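Local coordinates for protein nucleoporin NUP159 (Saccharomyces cerevisiae, PDB 1XIP) that forms part of the nuclear pore complex and, through this N-terminal beta-propeller domain, tethers the helicase Dbp5 to the pore for mRNA export, at residues Leu43-Ser48 with Leu365-Asn370; Ser50-Ala55 with Gln66-His71; Thr283-Gly286 with Ala292-Asn295. All blocks are in the same frame, centred on the assembly; numbering follows the deposited sequence.

Interaction 1. Residues Leu43-Ser48 with Leu365-Asn370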
loop_
_atom_site.group_PDB
_atom_site.type_symbol
_atom_site.label_atom_id
_atom_site.label_comp_id
_atom_site.label_asym_id
_atom_site.label_seq_id
_atom_site.Cartn_x
_atom_site.Cartn_y
_atom_site.Cartn_z
ATOM N N LEU A 43 -5.274 6.156 4.434
ATOM C CA LEU A 43 -6.690 6.132 4.096
ATOM C C LEU A 43 -7.228 4.733 4.249
ATOM O O LEU A 43 -6.641 3.774 3.739
ATOM C CB LEU A 43 -6.911 6.609 2.657
ATOM C CG LEU A 43 -8.314 6.377 2.114
ATOM C CD1 LEU A 43 -9.221 7.539 2.529
ATOM C CD2 LEU A 43 -8.308 6.226 0.630
ATOM N N ASP A 44 -8.359 4.618 4.928
ATOM C CA ASP A 44 -9.056 3.343 5.059
ATOM C C ASP A 44 -10.555 3.564 4.950
ATOM O O ASP A 44 -11.045 4.655 5.195
ATOM C CB ASP A 44 -8.729 2.663 6.383
ATOM C CG ASP A 44 -9.092 1.170 6.391
ATOM O OD1 ASP A 44 -9.302 0.593 5.295
ATOM O OD2 ASP A 44 -9.161 0.486 7.447
ATOM N N ILE A 45 -11.271 2.518 4.554
ATOM C CA ILE A 45 -12.703 2.594 4.368
ATOM C C ILE A 45 -13.318 1.389 5.033
ATOM O O ILE A 45 -12.796 0.294 4.946
ATOM C CB ILE A 45 -13.053 2.602 2.872
ATOM C CG1 ILE A 45 -12.677 3.951 2.251
ATOM C CG2 ILE A 45 -14.530 2.235 2.664
ATOM C CD1 ILE A 45 -12.908 4.038 0.738
ATOM N N SER A 46 -14.408 1.603 5.734
ATOM C CA SER A 46 -15.165 0.507 6.282
ATOM C C SER A 46 -16.520 0.524 5.605
ATOM O O SER A 46 -17.324 1.444 5.798
ATOM C CB SER A 46 -15.327 0.689 7.773
ATOM O OG SER A 46 -16.527 0.118 8.196
ATOM N N ASN A 47 -16.752 -0.485 4.789
ATOM C CA ASN A 47 -18.001 -0.618 4.070
ATOM C C ASN A 47 -19.187 -1.004 4.959
ATOM O O ASN A 47 -20.341 -0.722 4.607
ATOM C CB ASN A 47 -17.835 -1.629 2.935
ATOM C CG ASN A 47 -17.007 -1.081 1.795
ATOM O OD1 ASN A 47 -17.454 -0.214 1.054
ATOM N ND2 ASN A 47 -15.795 -1.581 1.653
ATOM N N SER A 48 -18.907 -1.650 6.100
ATOM C CA SER A 48 -19.963 -2.088 7.017
ATOM C C SER A 48 -20.468 -0.929 7.831
ATOM O O SER A 48 -21.661 -0.819 8.096
ATOM C CB SER A 48 -19.451 -3.174 7.971
ATOM O OG SER A 48 -18.506 -2.636 8.887
ATOM N N LEU A 365 -15.100 0.715 -6.197
ATOM C CA LEU A 365 -14.558 2.048 -6.320
ATOM C C LEU A 365 -13.267 2.104 -5.557
ATOM O O LEU A 365 -13.215 1.711 -4.402
ATOM C CB LEU A 365 -15.549 3.092 -5.804
ATOM C CG LEU A 365 -16.914 3.214 -6.496
ATOM C CD1 LEU A 365 -17.706 4.401 -5.943
ATOM C CD2 LEU A 365 -16.802 3.319 -8.010
ATOM N N VAL A 366 -12.213 2.554 -6.226
ATOM C CA VAL A 366 -10.920 2.739 -5.597
ATOM C C VAL A 366 -10.733 4.217 -5.254
ATOM O O VAL A 366 -10.738 5.089 -6.144
ATOM C CB VAL A 366 -9.768 2.272 -6.544
ATOM C CG1 VAL A 366 -8.428 2.349 -5.848
ATOM C CG2 VAL A 366 -10.027 0.861 -7.072
ATOM N N TYR A 367 -10.600 4.500 -3.965
ATOM C CA TYR A 367 -10.284 5.847 -3.485
ATOM C C TYR A 367 -8.787 5.937 -3.310
ATOM O O TYR A 367 -8.171 5.026 -2.682
ATOM C CB TYR A 367 -10.924 6.093 -2.129
ATOM C CG TYR A 367 -12.421 6.264 -2.121
ATOM C CD1 TYR A 367 -13.262 5.465 -2.916
ATOM C CD2 TYR A 367 -13.016 7.203 -1.282
ATOM C CE1 TYR A 367 -14.637 5.619 -2.872
ATOM C CE2 TYR A 367 -14.387 7.348 -1.228
ATOM C CZ TYR A 367 -15.193 6.563 -2.021
ATOM O OH TYR A 367 -16.562 6.738 -1.954
ATOM N N ILE A 368 -8.196 7.007 -3.854
ATOM C CA ILE A 368 -6.744 7.231 -3.780
ATOM C C ILE A 368 -6.451 8.623 -3.211
ATOM O O ILE A 368 -6.999 9.623 -3.707
ATOM C CB ILE A 368 -6.086 7.072 -5.189
ATOM C CG1 ILE A 368 -6.458 5.708 -5.824
ATOM C CG2 ILE A 368 -4.576 7.277 -5.116
ATOM C CD1 ILE A 368 -5.891 5.462 -7.210
ATOM N N LEU A 369 -5.599 8.677 -2.172
ATOM C CA LEU A 369 -5.217 9.921 -1.482
ATOM C C LEU A 369 -3.774 10.365 -1.804
ATOM O O LEU A 369 -2.823 9.584 -1.653
ATOM C CB LEU A 369 -5.361 9.752 0.036
ATOM C CG LEU A 369 -6.088 10.861 0.809
ATOM C CD1 LEU A 369 -5.657 10.880 2.268
ATOM C CD2 LEU A 369 -5.870 12.224 0.174
ATOM N N ASN A 370 -3.644 11.636 -2.207
ATOM C CA ASN A 370 -2.386 12.330 -2.599
ATOM C C ASN A 370 -1.426 12.639 -1.489
ATOM O O ASN A 370 -1.832 12.781 -0.346
ATOM C CB ASN A 370 -2.709 13.695 -3.213
ATOM C CG ASN A 370 -2.740 13.658 -4.706
ATOM O OD1 ASN A 370 -2.921 14.686 -5.360
ATOM N ND2 ASN A 370 -2.560 12.467 -5.270
#

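Interaction 2. Residues Ser50-Ala55 with Gln66-His71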
loop_
_atom_site.group_PDB
_atom_site.type_symbol
_atom_site.label_atom_id
_atom_site.label_comp_id
_atom_site.label_asym_id
_atom_site.label_seq_id
_atom_site.Cartn_x
_atom_site.Cartn_y
_atom_site.Cartn_z
ATOM N N SER A 50 -19.918 2.197 6.875
ATOM C CA SER A 50 -20.003 3.321 5.941
ATOM C C SER A 50 -19.195 4.542 6.431
ATOM O O SER A 50 -19.734 5.644 6.550
ATOM C CB SER A 50 -21.463 3.700 5.667
ATOM O OG SER A 50 -21.629 4.126 4.321
ATOM N N LEU A 51 -17.913 4.339 6.730
ATOM C CA LEU A 51 -17.056 5.411 7.230
ATOM C C LEU A 51 -15.705 5.394 6.527
ATOM O O LEU A 51 -15.364 4.410 5.889
ATOM C CB LEU A 51 -16.844 5.278 8.754
ATOM C CG LEU A 51 -18.011 5.334 9.732
ATOM C CD1 LEU A 51 -17.499 5.145 11.104
ATOM C CD2 LEU A 51 -18.809 6.645 9.665
ATOM N N PHE A 52 -14.951 6.494 6.647
ATOM C CA PHE A 52 -13.536 6.555 6.241
ATOM C C PHE A 52 -12.711 7.283 7.291
ATOM O O PHE A 52 -13.221 8.180 7.985
ATOM C CB PHE A 52 -13.362 7.262 4.896
ATOM C CG PHE A 52 -13.632 8.753 4.950
ATOM C CD1 PHE A 52 -12.571 9.673 5.088
ATOM C CD2 PHE A 52 -14.930 9.235 4.883
ATOM C CE1 PHE A 52 -12.816 11.041 5.171
ATOM C CE2 PHE A 52 -15.179 10.591 4.953
ATOM C CZ PHE A 52 -14.112 11.503 5.098
ATOM N N VAL A 53 -11.457 6.858 7.429
ATOM C CA VAL A 53 -10.413 7.654 8.047
ATOM C C VAL A 53 -9.409 8.035 6.992
ATOM O O VAL A 53 -9.102 7.247 6.075
ATOM C CB VAL A 53 -9.537 6.872 9.058
ATOM C CG1 VAL A 53 -9.562 7.508 10.384
ATOM C CG2 VAL A 53 -9.871 5.425 9.088
ATOM N N ALA A 54 -8.814 9.199 7.185
ATOM C CA ALA A 54 -7.797 9.720 6.295
ATOM C C ALA A 54 -6.945 10.655 7.107
ATOM O O ALA A 54 -7.423 11.255 8.063
ATOM C CB ALA A 54 -8.440 10.454 5.141
ATOM N N ALA A 55 -5.669 10.741 6.744
ATOM C CA ALA A 55 -4.763 11.693 7.329
ATOM C C ALA A 55 -3.824 12.284 6.264
ATOM O O ALA A 55 -3.183 11.553 5.513
ATOM C CB ALA A 55 -3.967 11.024 8.430
ATOM N N GLN A 66 -20.734 8.020 2.500
ATOM C CA GLN A 66 -21.675 8.548 1.500
ATOM C C GLN A 66 -21.406 10.028 1.241
ATOM O O GLN A 66 -21.550 10.495 0.124
ATOM C CB GLN A 66 -23.127 8.347 1.931
ATOM C CG GLN A 66 -24.173 8.653 0.857
ATOM C CD GLN A 66 -24.035 7.776 -0.387
ATOM O OE1 GLN A 66 -23.813 8.283 -1.493
ATOM N NE2 GLN A 66 -24.163 6.462 -0.207
ATOM N N LEU A 67 -20.998 10.742 2.290
ATOM C CA LEU A 67 -20.681 12.156 2.203
ATOM C C LEU A 67 -19.464 12.380 1.330
ATOM O O LEU A 67 -19.490 13.210 0.425
ATOM C CB LEU A 67 -20.442 12.740 3.590
ATOM C CG LEU A 67 -21.230 13.973 4.039
ATOM C CD1 LEU A 67 -21.407 14.949 2.888
ATOM C CD2 LEU A 67 -22.586 13.577 4.619
ATOM N N LEU A 68 -18.408 11.629 1.577
ATOM C CA LEU A 68 -17.190 11.776 0.805
ATOM C C LEU A 68 -17.433 11.452 -0.666
ATOM O O LEU A 68 -16.997 12.181 -1.553
ATOM C CB LEU A 68 -16.099 10.891 1.387
ATOM C CG LEU A 68 -14.754 10.860 0.684
ATOM C CD1 LEU A 68 -14.107 12.227 0.719
ATOM C CD2 LEU A 68 -13.858 9.772 1.325
ATOM N N ARG A 69 -18.153 10.365 -0.919
ATOM C CA ARG A 69 -18.508 10.016 -2.282
ATOM C C ARG A 69 -19.200 11.195 -2.964
ATOM O O ARG A 69 -18.762 11.641 -4.016
ATOM C CB ARG A 69 -19.383 8.768 -2.317
ATOM C CG ARG A 69 -19.409 8.089 -3.671
ATOM C CD ARG A 69 -20.798 8.061 -4.293
ATOM N NE ARG A 69 -20.808 7.893 -5.756
ATOM C CZ ARG A 69 -21.068 6.741 -6.389
ATOM N NH1 ARG A 69 -21.313 5.629 -5.691
ATOM N NH2 ARG A 69 -21.073 6.700 -7.723
ATOM N N ASP A 70 -20.245 11.723 -2.327
ATOM C CA ASP A 70 -21.076 12.781 -2.887
ATOM C C ASP A 70 -20.320 14.091 -3.065
ATOM O O ASP A 70 -20.562 14.834 -4.026
ATOM C CB ASP A 70 -22.285 13.014 -1.990
ATOM C CG ASP A 70 -23.339 11.934 -2.130
ATOM O OD1 ASP A 70 -23.150 10.993 -2.930
ATOM O OD2 ASP A 70 -24.403 11.936 -1.463
ATOM N N HIS A 71 -19.426 14.381 -2.125
ATOM C CA HIS A 71 -18.577 15.566 -2.206
ATOM C C HIS A 71 -17.676 15.512 -3.448
ATOM O O HIS A 71 -17.517 16.498 -4.165
ATOM C CB HIS A 71 -17.734 15.720 -0.931
ATOM C CG HIS A 71 -16.786 16.876 -0.974
ATOM N ND1 HIS A 71 -17.209 18.193 -1.007
ATOM C CD2 HIS A 71 -15.432 16.917 -1.002
ATOM C CE1 HIS A 71 -16.157 18.990 -1.052
ATOM N NE2 HIS A 71 -15.065 18.241 -1.051
#

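Interaction 3. Residues Thr283-Gly286 with Ala292-Asn295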
loop_
_atom_site.group_PDB
_atom_site.type_symbol
_atom_site.label_atom_id
_atom_site.label_comp_id
_atom_site.label_asym_id
_atom_site.label_seq_id
_atom_site.Cartn_x
_atom_site.Cartn_y
_atom_site.Cartn_z
ATOM N N THR A 283 -7.207 -5.637 -3.532
ATOM C CA THR A 283 -7.558 -6.918 -4.118
ATOM C C THR A 283 -9.050 -6.992 -4.374
ATOM O O THR A 283 -9.846 -6.776 -3.472
ATOM C CB THR A 283 -7.128 -8.057 -3.197
ATOM O OG1 THR A 283 -5.723 -7.954 -2.923
ATOM C CG2 THR A 283 -7.283 -9.383 -3.898
ATOM N N LEU A 284 -9.418 -7.283 -5.623
ATOM C CA LEU A 284 -10.816 -7.494 -6.015
ATOM C C LEU A 284 -11.008 -8.923 -6.513
ATOM O O LEU A 284 -10.980 -9.177 -7.721
ATOM C CB LEU A 284 -11.251 -6.486 -7.087
ATOM C CG LEU A 284 -10.766 -5.056 -6.886
ATOM C CD1 LEU A 284 -11.046 -4.223 -8.107
ATOM C CD2 LEU A 284 -11.423 -4.456 -5.667
ATOM N N SER A 285 -11.182 -9.850 -5.568
ATOM C CA SER A 285 -11.465 -11.256 -5.878
ATOM C C SER A 285 -12.832 -11.401 -6.541
ATOM O O SER A 285 -13.830 -10.827 -6.067
ATOM C CB SER A 285 -11.398 -12.109 -4.614
ATOM O OG SER A 285 -10.070 -12.146 -4.103
ATOM N N GLY A 286 -12.865 -12.143 -7.645
ATOM C CA GLY A 286 -14.086 -12.355 -8.395
ATOM C C GLY A 286 -14.449 -11.235 -9.369
ATOM O O GLY A 286 -15.621 -11.126 -9.769
ATOM N N ALA A 292 -9.770 -16.091 -9.511
ATOM C CA ALA A 292 -9.181 -14.908 -10.136
ATOM C C ALA A 292 -9.479 -13.614 -9.407
ATOM O O ALA A 292 -10.593 -13.076 -9.451
ATOM C CB ALA A 292 -9.600 -14.801 -11.593
ATOM N N ASN A 293 -8.439 -13.128 -8.751
ATOM C CA ASN A 293 -8.445 -11.846 -8.095
ATOM C C ASN A 293 -7.598 -10.879 -8.906
ATOM O O ASN A 293 -6.437 -11.161 -9.236
ATOM C CB ASN A 293 -7.932 -11.959 -6.642
ATOM C CG ASN A 293 -6.927 -13.109 -6.441
ATOM O OD1 ASN A 293 -6.653 -13.908 -7.362
ATOM N ND2 ASN A 293 -6.376 -13.196 -5.230
ATOM N N VAL A 294 -8.219 -9.763 -9.251
ATOM C CA VAL A 294 -7.541 -8.643 -9.859
ATOM C C VAL A 294 -6.894 -7.812 -8.750
ATOM O O VAL A 294 -7.534 -7.483 -7.770
ATOM C CB VAL A 294 -8.552 -7.788 -10.645
ATOM C CG1 VAL A 294 -7.875 -6.628 -11.313
ATOM C CG2 VAL A 294 -9.253 -8.639 -11.672
ATOM N N ASN A 295 -5.619 -7.496 -8.893
ATOM C CA ASN A 295 -4.960 -6.581 -7.965
ATOM C C ASN A 295 -4.638 -5.265 -8.599
ATOM O O ASN A 295 -3.931 -5.215 -9.583
ATOM C CB ASN A 295 -3.688 -7.192 -7.415
ATOM C CG ASN A 295 -3.924 -8.505 -6.802
ATOM O OD1 ASN A 295 -4.499 -8.591 -5.726
ATOM N ND2 ASN A 295 -3.524 -9.560 -7.491
#

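Interaction 1. Residues Leu43-Ser48 with Leu365-Asn370
Ile45 and Leu43 reach across to Tyr367 and Leu369 at the seam between two neighbouring blades of the Nup159 beta-propeller. Strand 43-46 is an edge strand of its own four-stranded blade. Strand 365-370 is an inner strand of the neighbouring blade, which strand 18-26, from the N-terminal end of the chain, completes beside strands from the C-terminal end. The two segments share no hydrogen bond. Their axes run 153° apart and 8.2 Å from each other at closest approach, so the two strands meet through side-chain packing rather than strand pairing.

The main contact is a CH-pi interaction. Ile45 has CG1 beside its backbone N (chi1 -72°) and then runs fully extended, which carries CD1 out as a single methyl onto one face of the tyrosine ring. It stands 3.8 Å from the Tyr367 ring centroid and is displaced toward the CG end, where the Ile45 CD1 to Tyr367 CG distance is 3.7 Å. The two side chains meet at about a right angle. Leu365 CB lies in the ring plane at its edge. The hydroxyl OH is hydrogen-bonded to Asp343 OD2, so the polar end of this buried residue has a partner on strand 337-343 while the ring packs against hydrocarbon.

Leu43 covers the root of the same side chain. Its CG is anti to the backbone N (chi1 169°), and the CD2 branch does the touching. Beyond it the packing is looser, with Leu43 CB and Leu369 CB 4.4 Å apart, and Leu375 of strand 374-381 lies against both leucines. On Tyr367, Leu43 CD2 sits 3.8 Å from CB and 3.5 Å from the carbonyl O.

Interaction 2. Residues Ser50-Ala55 with Gln66-His71
Phe52 holds CG between its backbone N and carbonyl carbon (chi1 70°), and Leu68 holds CG anti to its own N (chi1 178°); together these torsions bring the phenyl ring of strand 51-56 under one methyl branch of helix 65-73. Leu68 CD2 stands over the centre of one face, 3.7 Å from the Phe52 ring centroid and only 10° off the ring normal. This is a CH-pi contact, with CD2 at nearly even distances from all six ring carbons. The inner part of the leucine leans on the rim of the ring, where Leu68 CB comes within 3.7 Å of Phe52 CE2. Within 66-71 the ring is met by these two carbons of Leu68.

Leu68 is in turn packed against Tyr367 of the adjoining blade, so this leucine is shared between two aromatic side chains. An alanine in place of Phe52 would probably leave Leu68 CD2 without the flat surface beneath it and open a gap between the strand and the helix.

Just before the strand the approach is wider, with Ser50 OG 4.4 Å from Gln66 N. Ser50 and Leu51 both face Ser46 in a G1 beta bulge, and the positive phi of Ser50 belongs to that irregularity. A backbone hydrogen bond between Ser50 and Leu65 ties the bulge to the beginning of the helix. Farther along, His71 ND1 is hydrogen-bonded to Thr77 O, which holds the helix to the loop that follows it.

Val53 and Leu51 touch strand 90-96 of the following blade, whereas Phe52 packs on the helix. Here a short helix, inserted between the third and fourth strands of a beta-propeller blade, folds back over the second strand.

Interaction 3. Residues Thr283-Gly286 with Ala292-Asn295
Thr283 and Asn295 meet through their side chains, lying side by side on one face of the sheet. The threonine OG1 donates to Asn295 OD1 at 3.1 Å, approaching almost in line with the carboxamide C=O. Beside this bond, Thr283 CG2 packs on Asn293 CB at 3.8 Å, and Ser285 OG comes to 3.3 Å from that same Asn293 CB.

Backbone bonds set the register. Leu284 and Val294 form an antiparallel hydrogen-bonded pair, with Leu284 N to Val294 O at 2.9 Å and Val294 N to Leu284 O at 3.2 Å. The next bond runs from Gly286 N to Ala292 O, 3.0 Å long. At this point the chain turns a corner, and Gly286 takes a positive phi (83°), which favours glycine.

Leu284 and Val294 project from the other face, where Pro364 lies against the leucine while Phe17 and Ile307 touch the valine. Asn295 is also bonded through its backbone to Trp308 on the third strand. The contact is the turn end of a beta hairpin, strands 279-284 and 292-299, within a blade of the propeller.

How the interactions relate
Interactions 1 and 2 are one continuous piece of packing, with centres 8 Å apart. Strands 43-46 and 51-56 are neighbours in the same blade, probably joined by backbone hydrogen bonds from Asp44 N to Val53 O and from Ser46 N to Leu51 O, both 3.0 Å. The tyrosine of interaction 1 also meets the helix of interaction 2, with Tyr367 OH 3.5 Å from Arg69 CB. Interaction 3 stands apart in another blade: its centre is about 16 Å from that of interaction 1 and about 23 Å from that of interaction 2, without touching either. Along the chain, interactions 2 and 3 follow one another inside the long loop that interaction 1 closes.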